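Local structure of hydroxyglutarate synthase (Pseudomonas putida, 6W1G) at residues Q43-M46 against A47-E51; E180-V183 against Q184-H188; E331-M334 against A335-A339; Q438-L441 against A442-Q446. The protein catalyses the iron(II)-dependent decarboxylation and hydroxylation of 2-oxoadipate to (R)-2-hydroxyglutarate with molecular oxygen, a step in D-lysine breakdown. All blocks are in the same frame, centred on the assembly; numbering follows the deposited sequence.

Contact 1. Residues Q43-M46 against A47-E51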
# COMPACT_ATOMS: atom_id res chain seq x y z
N GLN A 43 -0.17 -11.42 17.29
CA GLN A 43 0.49 -12.03 18.43
C GLN A 43 0.33 -13.54 18.41
O GLN A 43 1.27 -14.28 18.73
CB GLN A 43 -0.13 -11.47 19.70
CG GLN A 43 0.43 -10.12 20.14
CD GLN A 43 0.39 -9.88 21.65
OE1 GLN A 43 -0.18 -10.66 22.42
NE2 GLN A 43 1.01 -8.78 22.07
N GLN A 44 -0.87 -14.03 18.06
CA GLN A 44 -1.09 -15.46 17.96
C GLN A 44 -0.20 -16.09 16.90
O GLN A 44 0.38 -17.15 17.13
CB GLN A 44 -2.56 -15.71 17.63
CG GLN A 44 -2.98 -17.18 17.45
CD GLN A 44 -4.49 -17.35 17.37
OE1 GLN A 44 -5.07 -18.19 18.06
NE2 GLN A 44 -5.12 -16.56 16.51
N VAL A 45 -0.08 -15.46 15.73
CA VAL A 45 0.76 -16.05 14.70
C VAL A 45 2.20 -16.15 15.18
O VAL A 45 2.86 -17.18 15.01
CB VAL A 45 0.69 -15.21 13.40
CG1 VAL A 45 1.82 -15.62 12.49
CG2 VAL A 45 -0.68 -15.33 12.73
N MET A 46 2.70 -15.08 15.79
CA MET A 46 4.10 -15.12 16.20
C MET A 46 4.34 -16.17 17.27
O MET A 46 5.39 -16.80 17.29
CB MET A 46 4.60 -13.73 16.58
CG MET A 46 4.85 -12.88 15.30
SD MET A 46 5.37 -11.22 15.52
CE MET A 46 4.02 -10.51 16.47
N ALA A 47 3.35 -16.39 18.12
CA ALA A 47 3.52 -17.38 19.19
C ALA A 47 3.40 -18.80 18.65
O ALA A 47 4.06 -19.72 19.15
CB ALA A 47 2.42 -17.17 20.23
N GLN A 48 2.54 -19.01 17.66
CA GLN A 48 2.24 -20.33 17.14
C GLN A 48 3.13 -20.76 15.98
O GLN A 48 3.23 -21.97 15.73
CB GLN A 48 0.78 -20.39 16.66
CG GLN A 48 -0.22 -20.21 17.77
CD GLN A 48 -1.66 -20.24 17.31
OE1 GLN A 48 -1.97 -20.36 16.12
NE2 GLN A 48 -2.55 -20.10 18.27
N GLN A 49 3.82 -19.82 15.33
CA GLN A 49 4.59 -20.10 14.13
C GLN A 49 5.99 -19.55 14.23
O GLN A 49 6.27 -18.44 13.76
CB GLN A 49 3.88 -19.53 12.91
CG GLN A 49 2.54 -20.17 12.71
CD GLN A 49 1.85 -19.69 11.46
OE1 GLN A 49 2.45 -19.67 10.37
NE2 GLN A 49 0.59 -19.26 11.61
N PRO A 50 6.90 -20.32 14.85
CA PRO A 50 8.27 -19.82 15.04
C PRO A 50 8.97 -19.44 13.75
O PRO A 50 9.82 -18.56 13.77
CB PRO A 50 8.97 -20.99 15.74
CG PRO A 50 7.87 -21.69 16.46
CD PRO A 50 6.64 -21.55 15.62
N GLU A 51 8.63 -20.07 12.63
CA GLU A 51 9.29 -19.69 11.38
C GLU A 51 8.88 -18.30 10.93
O GLU A 51 9.71 -17.58 10.36
CB GLU A 51 8.98 -20.69 10.28
CG GLU A 51 10.08 -20.84 9.25
CD GLU A 51 9.89 -22.09 8.40
OE1 GLU A 51 8.81 -22.20 7.80
OE2 GLU A 51 10.80 -22.95 8.34
O HOH W 1 7.04 -18.69 18.04

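Contact 2. Residues E180-V183 against Q184-H188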
# COMPACT_ATOMS: atom_id res chain seq x y z
N GLU A 180 6.40 18.99 13.44
CA GLU A 180 5.13 18.78 14.14
C GLU A 180 4.02 19.67 13.57
O GLU A 180 2.89 19.21 13.34
CB GLU A 180 5.26 18.98 15.64
CG GLU A 180 3.95 18.53 16.34
CD GLU A 180 3.38 17.22 15.77
OE1 GLU A 180 4.10 16.20 15.81
OE2 GLU A 180 2.23 17.20 15.25
N THR A 181 4.33 20.94 13.29
CA THR A 181 3.34 21.81 12.67
C THR A 181 2.95 21.28 11.30
O THR A 181 1.77 21.26 10.94
CB THR A 181 3.87 23.24 12.57
OG1 THR A 181 4.24 23.69 13.88
CG2 THR A 181 2.85 24.18 11.95
N PHE A 182 3.94 20.85 10.53
CA PHE A 182 3.68 20.27 9.22
C PHE A 182 2.70 19.09 9.30
O PHE A 182 1.78 18.98 8.48
CB PHE A 182 5.00 19.86 8.53
CG PHE A 182 4.79 19.07 7.28
CD1 PHE A 182 4.47 19.68 6.08
CD2 PHE A 182 4.81 17.69 7.34
CE1 PHE A 182 4.22 18.86 4.97
CE2 PHE A 182 4.60 16.92 6.24
CZ PHE A 182 4.29 17.51 5.07
N VAL A 183 2.94 18.16 10.25
CA VAL A 183 2.07 17.00 10.34
C VAL A 183 0.65 17.43 10.61
O VAL A 183 -0.29 16.95 9.98
CB VAL A 183 2.62 16.03 11.41
CG1 VAL A 183 1.56 15.01 11.78
CG2 VAL A 183 3.88 15.35 10.88
N GLN A 184 0.48 18.38 11.52
CA GLN A 184 -0.87 18.80 11.85
C GLN A 184 -1.54 19.51 10.68
O GLN A 184 -2.75 19.33 10.44
CB GLN A 184 -0.84 19.67 13.09
CG GLN A 184 -0.55 18.83 14.37
CD GLN A 184 -1.41 17.53 14.60
OE1 GLN A 184 -2.65 17.53 14.49
NE2 GLN A 184 -0.72 16.43 14.93
N GLU A 185 -0.79 20.35 9.97
CA GLU A 185 -1.37 21.05 8.85
C GLU A 185 -1.69 20.13 7.70
O GLU A 185 -2.72 20.27 7.04
CB GLU A 185 -0.45 22.19 8.42
CG GLU A 185 -0.33 23.29 9.42
CD GLU A 185 -1.61 24.12 9.61
OE1 GLU A 185 -2.47 24.16 8.70
OE2 GLU A 185 -1.74 24.76 10.67
N ALA A 186 -0.78 19.20 7.43
CA ALA A 186 -1.03 18.22 6.37
C ALA A 186 -2.25 17.38 6.67
O ALA A 186 -3.01 17.03 5.77
CB ALA A 186 0.17 17.31 6.22
N LEU A 187 -2.44 17.02 7.94
CA LEU A 187 -3.56 16.16 8.29
C LEU A 187 -4.89 16.79 7.95
O LEU A 187 -5.84 16.08 7.61
CB LEU A 187 -3.47 15.89 9.79
CG LEU A 187 -4.23 14.71 10.38
CD1 LEU A 187 -3.72 13.45 9.81
CD2 LEU A 187 -4.06 14.75 11.89
N HIS A 188 -4.97 18.13 8.00
CA HIS A 188 -6.23 18.76 7.68
C HIS A 188 -6.72 18.42 6.28
O HIS A 188 -7.94 18.35 6.04
CB HIS A 188 -6.08 20.28 7.81
CG HIS A 188 -5.91 20.78 9.20
ND1 HIS A 188 -6.67 20.32 10.26
CD2 HIS A 188 -5.12 21.75 9.69
CE1 HIS A 188 -6.32 20.99 11.36
NE2 HIS A 188 -5.39 21.87 11.03

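Contact 3. Residues E331-M334 against A335-A339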
# COMPACT_ATOMS: atom_id res chain seq x y z
N GLU A 331 -17.39 -19.22 -2.49
CA GLU A 331 -16.83 -20.52 -2.15
C GLU A 331 -16.21 -21.18 -3.39
O GLU A 331 -15.09 -21.69 -3.34
CB GLU A 331 -17.91 -21.41 -1.55
CG GLU A 331 -19.27 -21.35 -2.27
CD GLU A 331 -20.33 -20.54 -1.51
OE1 GLU A 331 -19.97 -19.57 -0.81
OE2 GLU A 331 -21.53 -20.88 -1.62
N ARG A 332 -16.95 -21.17 -4.50
CA ARG A 332 -16.43 -21.75 -5.74
C ARG A 332 -15.21 -21.00 -6.24
O ARG A 332 -14.24 -21.61 -6.70
CB ARG A 332 -17.52 -21.77 -6.82
CG ARG A 332 -16.99 -22.32 -8.14
CD ARG A 332 -18.03 -22.70 -9.16
NE ARG A 332 -17.44 -23.48 -10.25
CZ ARG A 332 -17.26 -23.05 -11.50
NH1 ARG A 332 -17.65 -21.84 -11.86
NH2 ARG A 332 -16.72 -23.86 -12.40
N TYR A 333 -15.24 -19.66 -6.19
CA TYR A 333 -14.08 -18.87 -6.62
C TYR A 333 -12.85 -19.23 -5.80
O TYR A 333 -11.75 -19.45 -6.34
CB TYR A 333 -14.35 -17.38 -6.46
CG TYR A 333 -13.11 -16.57 -6.74
CD1 TYR A 333 -12.39 -16.02 -5.69
CD2 TYR A 333 -12.62 -16.39 -8.03
CE1 TYR A 333 -11.23 -15.28 -5.92
CE2 TYR A 333 -11.45 -15.67 -8.26
CZ TYR A 333 -10.76 -15.11 -7.20
OH TYR A 333 -9.62 -14.39 -7.44
N MET A 334 -12.99 -19.24 -4.48
CA MET A 334 -11.84 -19.52 -3.63
C MET A 334 -11.30 -20.92 -3.87
O MET A 334 -10.10 -21.14 -3.85
CB MET A 334 -12.20 -19.22 -2.16
CG MET A 334 -12.52 -17.74 -1.88
SD MET A 334 -11.23 -16.54 -2.27
CE MET A 334 -9.83 -17.08 -1.28
N ALA A 335 -12.19 -21.89 -4.18
CA ALA A 335 -11.75 -23.24 -4.51
C ALA A 335 -10.98 -23.27 -5.83
O ALA A 335 -9.92 -23.91 -5.93
CB ALA A 335 -12.95 -24.19 -4.53
N LEU A 336 -11.48 -22.58 -6.85
CA LEU A 336 -10.79 -22.54 -8.14
C LEU A 336 -9.46 -21.82 -8.03
O LEU A 336 -8.47 -22.20 -8.68
CB LEU A 336 -11.66 -21.80 -9.14
CG LEU A 336 -12.90 -22.53 -9.64
CD1 LEU A 336 -13.75 -21.55 -10.41
CD2 LEU A 336 -12.47 -23.68 -10.50
N LEU A 337 -9.41 -20.76 -7.24
CA LEU A 337 -8.16 -20.03 -7.03
C LEU A 337 -7.10 -20.94 -6.45
O LEU A 337 -5.94 -20.92 -6.91
CB LEU A 337 -8.44 -18.85 -6.12
CG LEU A 337 -7.30 -17.89 -5.86
CD1 LEU A 337 -7.01 -17.11 -7.12
CD2 LEU A 337 -7.65 -16.98 -4.69
N GLN A 338 -7.44 -21.69 -5.40
CA GLN A 338 -6.47 -22.60 -4.81
C GLN A 338 -6.01 -23.63 -5.83
O GLN A 338 -4.80 -23.90 -5.96
CB GLN A 338 -7.03 -23.23 -3.54
CG GLN A 338 -5.97 -24.00 -2.65
CD GLN A 338 -4.54 -23.36 -2.48
OE1 GLN A 338 -4.32 -22.50 -1.61
NE2 GLN A 338 -3.56 -23.82 -3.29
N ALA A 339 -6.94 -24.20 -6.58
CA ALA A 339 -6.56 -25.23 -7.55
C ALA A 339 -5.59 -24.68 -8.58
O ALA A 339 -4.58 -25.32 -8.89
CB ALA A 339 -7.82 -25.80 -8.19

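Contact 4. Residues Q438-L441 against A442-Q446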
# COMPACT_ATOMS: atom_id res chain seq x y z
N GLN A 438 8.39 5.75 -9.98
CA GLN A 438 9.49 4.82 -9.84
C GLN A 438 9.02 3.41 -10.19
O GLN A 438 7.87 3.04 -9.97
CB GLN A 438 10.00 4.83 -8.40
CG GLN A 438 10.82 5.98 -7.97
CD GLN A 438 12.25 5.54 -7.93
OE1 GLN A 438 12.75 4.97 -8.90
NE2 GLN A 438 12.90 5.73 -6.80
N ASP A 439 9.96 2.61 -10.70
CA ASP A 439 9.71 1.20 -11.03
C ASP A 439 9.97 0.37 -9.77
O ASP A 439 11.13 0.20 -9.35
CB ASP A 439 10.64 0.79 -12.16
CG ASP A 439 10.57 -0.68 -12.52
OD1 ASP A 439 9.81 -1.47 -11.92
OD2 ASP A 439 11.32 -1.05 -13.45
N GLU A 440 8.90 -0.16 -9.20
CA GLU A 440 9.03 -0.93 -7.96
C GLU A 440 9.92 -2.14 -8.13
O GLU A 440 10.61 -2.52 -7.19
CB GLU A 440 7.67 -1.33 -7.40
CG GLU A 440 6.80 -2.29 -8.22
CD GLU A 440 5.99 -1.60 -9.30
OE1 GLU A 440 6.29 -0.45 -9.67
OE2 GLU A 440 5.02 -2.22 -9.79
N LEU A 441 9.87 -2.80 -9.30
CA LEU A 441 10.73 -3.99 -9.48
C LEU A 441 12.21 -3.63 -9.42
O LEU A 441 13.02 -4.39 -8.89
CB LEU A 441 10.34 -4.71 -10.76
CG LEU A 441 8.84 -5.03 -10.82
CD1 LEU A 441 8.49 -5.83 -12.05
CD2 LEU A 441 8.28 -5.74 -9.58
N ALA A 442 12.59 -2.50 -10.01
CA ALA A 442 13.98 -2.04 -9.91
C ALA A 442 14.35 -1.75 -8.46
O ALA A 442 15.47 -2.08 -8.03
CB ALA A 442 14.19 -0.81 -10.79
N LEU A 443 13.42 -1.18 -7.70
CA LEU A 443 13.69 -0.88 -6.29
C LEU A 443 13.87 -2.19 -5.50
O LEU A 443 14.74 -2.27 -4.63
CB LEU A 443 12.52 -0.08 -5.71
CG LEU A 443 12.38 1.34 -6.24
CD1 LEU A 443 11.11 1.95 -5.69
CD2 LEU A 443 13.58 2.15 -5.89
N TYR A 444 13.06 -3.21 -5.78
CA TYR A 444 13.21 -4.48 -5.09
C TYR A 444 14.54 -5.14 -5.43
O TYR A 444 15.23 -5.69 -4.56
CB TYR A 444 12.06 -5.43 -5.41
CG TYR A 444 10.71 -4.99 -4.90
CD1 TYR A 444 10.54 -4.52 -3.62
CD2 TYR A 444 9.60 -5.09 -5.71
CE1 TYR A 444 9.29 -4.10 -3.16
CE2 TYR A 444 8.35 -4.69 -5.23
CZ TYR A 444 8.22 -4.18 -3.98
OH TYR A 444 6.99 -3.81 -3.45
N ALA A 445 14.93 -5.09 -6.71
CA ALA A 445 16.21 -5.64 -7.11
C ALA A 445 17.35 -4.97 -6.37
O ALA A 445 18.33 -5.63 -5.98
CB ALA A 445 16.40 -5.55 -8.63
N GLN A 446 17.24 -3.67 -6.18
CA GLN A 446 18.26 -2.93 -5.44
C GLN A 446 18.33 -3.35 -3.98
O GLN A 446 19.41 -3.49 -3.40
CB GLN A 446 18.06 -1.41 -5.54
CG GLN A 446 18.32 -0.87 -6.90
CD GLN A 446 18.13 0.62 -7.00
OE1 GLN A 446 17.17 1.16 -6.52
NE2 GLN A 446 19.08 1.28 -7.61

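Contact 1. Residues Q43-M46 against A47-E51
Ala47 N, Gln48 N and Gln49 N bond back to Gln43 O, Gln44 O and Val45 O, closing the last turn of a helix before Gln49 leaves helical backbone angles. Val45 O takes a second, weak bond from Gln48 N, and a water donates to Met46 O at 2.6 Å and, weakly, to Ala47 O. Among the side chains, Gln44 and Gln48 lie across one another with amide planes 54° apart. NE2 of Gln48 gives a weak bond to Gln44 OE1 (3.2 Å), while the same nitrogen sits 3.1 Å from Gln44 CG, so the Gln48 amide lies against Gln44 CG as well as reaching its OE1. An alanine in place of Gln44 would probably leave the Gln48 amide without this partner and free to swing. Beyond them, CG1 of Val45, anti to its own nitrogen, lies 3.9 Å from Gln49 NE2. Gln49 is also the N-cap residue of helix 50-59 and links it to helix 29-48. Across this junction Val45 touches Val52 and Met46 touches Leu56, and both also pack on Leu232 in a loop just before helix 234-240.

Contact 2. Residues E180-V183 against Q184-H188
Glu180 reaches Gln184 one turn further on through a side-chain bond as well as the backbone. Its chain bends at chi2 (42°), which brings OE2 to within 3.1 Å of Gln184 NE2; the donor meets the oxygen nearly along its C-O axis, and the oxygen lies in the plane of the amide. That N-H...O angle is 161°, although the carboxylate and amide planes themselves are turned 32° apart. Gln184 is bent at chi2 too, and its CG passes 3.3 Å from the same OE2, so the carboxylate oxygen rests on the aliphatic part of the chain that donates to it. Thr181 sends CG2 alongside CG of Glu185, 4.2 Å away, the two side chains pointing the same way. Their polar ends look elsewhere: Thr181 OG1 bonds to Ala177 O, and Glu185 OE1 to Thr158 OG1. Phe182 carries Ala186 CB over one face of its ring, towards the rim, 4.3 Å from CZ. The ring also touches Ile165 of helix 159-171, Leu87 and Val90 of helix 78-90, and Met91 and Leu174. Val183 places CG1 4.1 Å from Gln184 NE2, flanking the amide that Glu180 holds, and its carbonyl receives Leu187 N at 3.0 Å. Val183, Ala186 and Leu187 together face helix 9-27, touching Ile12, Phe16, Met20 and Met23. This is the pattern of an amphipathic alpha-helix: four successive i to i+4 backbone bonds, a polar Glu-Gln pair on an outer side, and apolar residues set between packed helices.

Contact 3. Residues E331-M334 against A335-A339
Four successive i to i+4 bonds, from Ala335 N, Leu336 N, Leu337 N and Gln338 N to the carbonyls of Glu331, Arg332, Tyr333 and Met334, make 331-339 a regular stretch of alpha-helix. The tightest is Leu337 N to Tyr333 O, at 2.8 Å. On one side of this helix Arg332 stretches out from CG to NE, and Leu336 lays its CD1 methyl over the centre of one guanidinium face, 4.0 Å from CZ. The arginine's nitrogens are engaged at the same time, NH1 and NH2 making weak bonds to Leu321 O and Ala320 O at the end of helix 304-321. Tyr333 and Leu337 share another side. With CG anti to its nitrogen (chi1 173°), the ring end of Tyr333 comes toward Leu337, CE1 lying 4.1 Å from Leu337 CD2 and OH 3.8 Å from Leu337 CD1. Met334 is folded at chi2 and chi3, so that its terminal CE comes to 4.0 Å from Leu337 CD2, the two chains running side by side. Leu337 CD2 thus meets both Met334 and Tyr333, while Tyr333 and Leu337 both press on Thr317 of helix 304-321. Apart from the backbone bonds, the side chains meet by apolar contact. The guanidinium nitrogens still make their weak bonds to carbonyl oxygens, while a methyl covers one flat face, which would probably restrict the group's rotation without competing for its donors.

Contact 4. Residues Q438-L441 against A442-Q446
One face of the Tyr444 ring lies over the carbonyl oxygen of Glu440, which is 3.1 Å from CD2, and this same oxygen accepts the backbone N-H of Tyr444 at 2.9 Å. Leu441 CA approaches the ring obliquely, while Leu441 CD2 touches CD2 of the tyrosine at 4.1 Å. The Glu440 carboxylate stands almost perpendicular to the ring, 89° between the planes, and it is CB and CG of that residue, rather than its oxygens, that meet CE2. The Tyr444 hydroxyl is hydrogen-bonded to Glu397 N. These residues form the first turn of helix 440-458. Asp439 is its N-cap: with CG anti to the backbone nitrogen (chi1 175°), OD1 comes back to accept a weak bond from Leu441 N at 2.9 Å. Asp439 O receives Leu443 N, the donor lying in the carbonyl plane. Replacing Tyr444 by an alanine would probably leave the backbone N-H of Glu397 without its hydroxyl partner and open a gap beside Glu440 and Leu441. Leu443 and Glu440 also pack on Val96 of strand 94-100 and on Arg114 of strand 108-114, which Tyr444 touches as well.

All four are local contacts along helices or at their ends, spread over the chain, and none touches another; the nearest pair, contacts 1 and 3, still has about 14 Å between closest atoms. Contacts 2 and 3 lie on opposite sides of the chain's centre, their own centres 45 Å apart. Contact 4 comes nearest to the catalytic centre: the side chain of Glu440 is about 10 Å from that of Val402, which binds 2-oxoadipate, and that of Tyr444 about 12 Å from that of His70, a ligand of the metal, nickel in this crystal. The other three lie away from these sites.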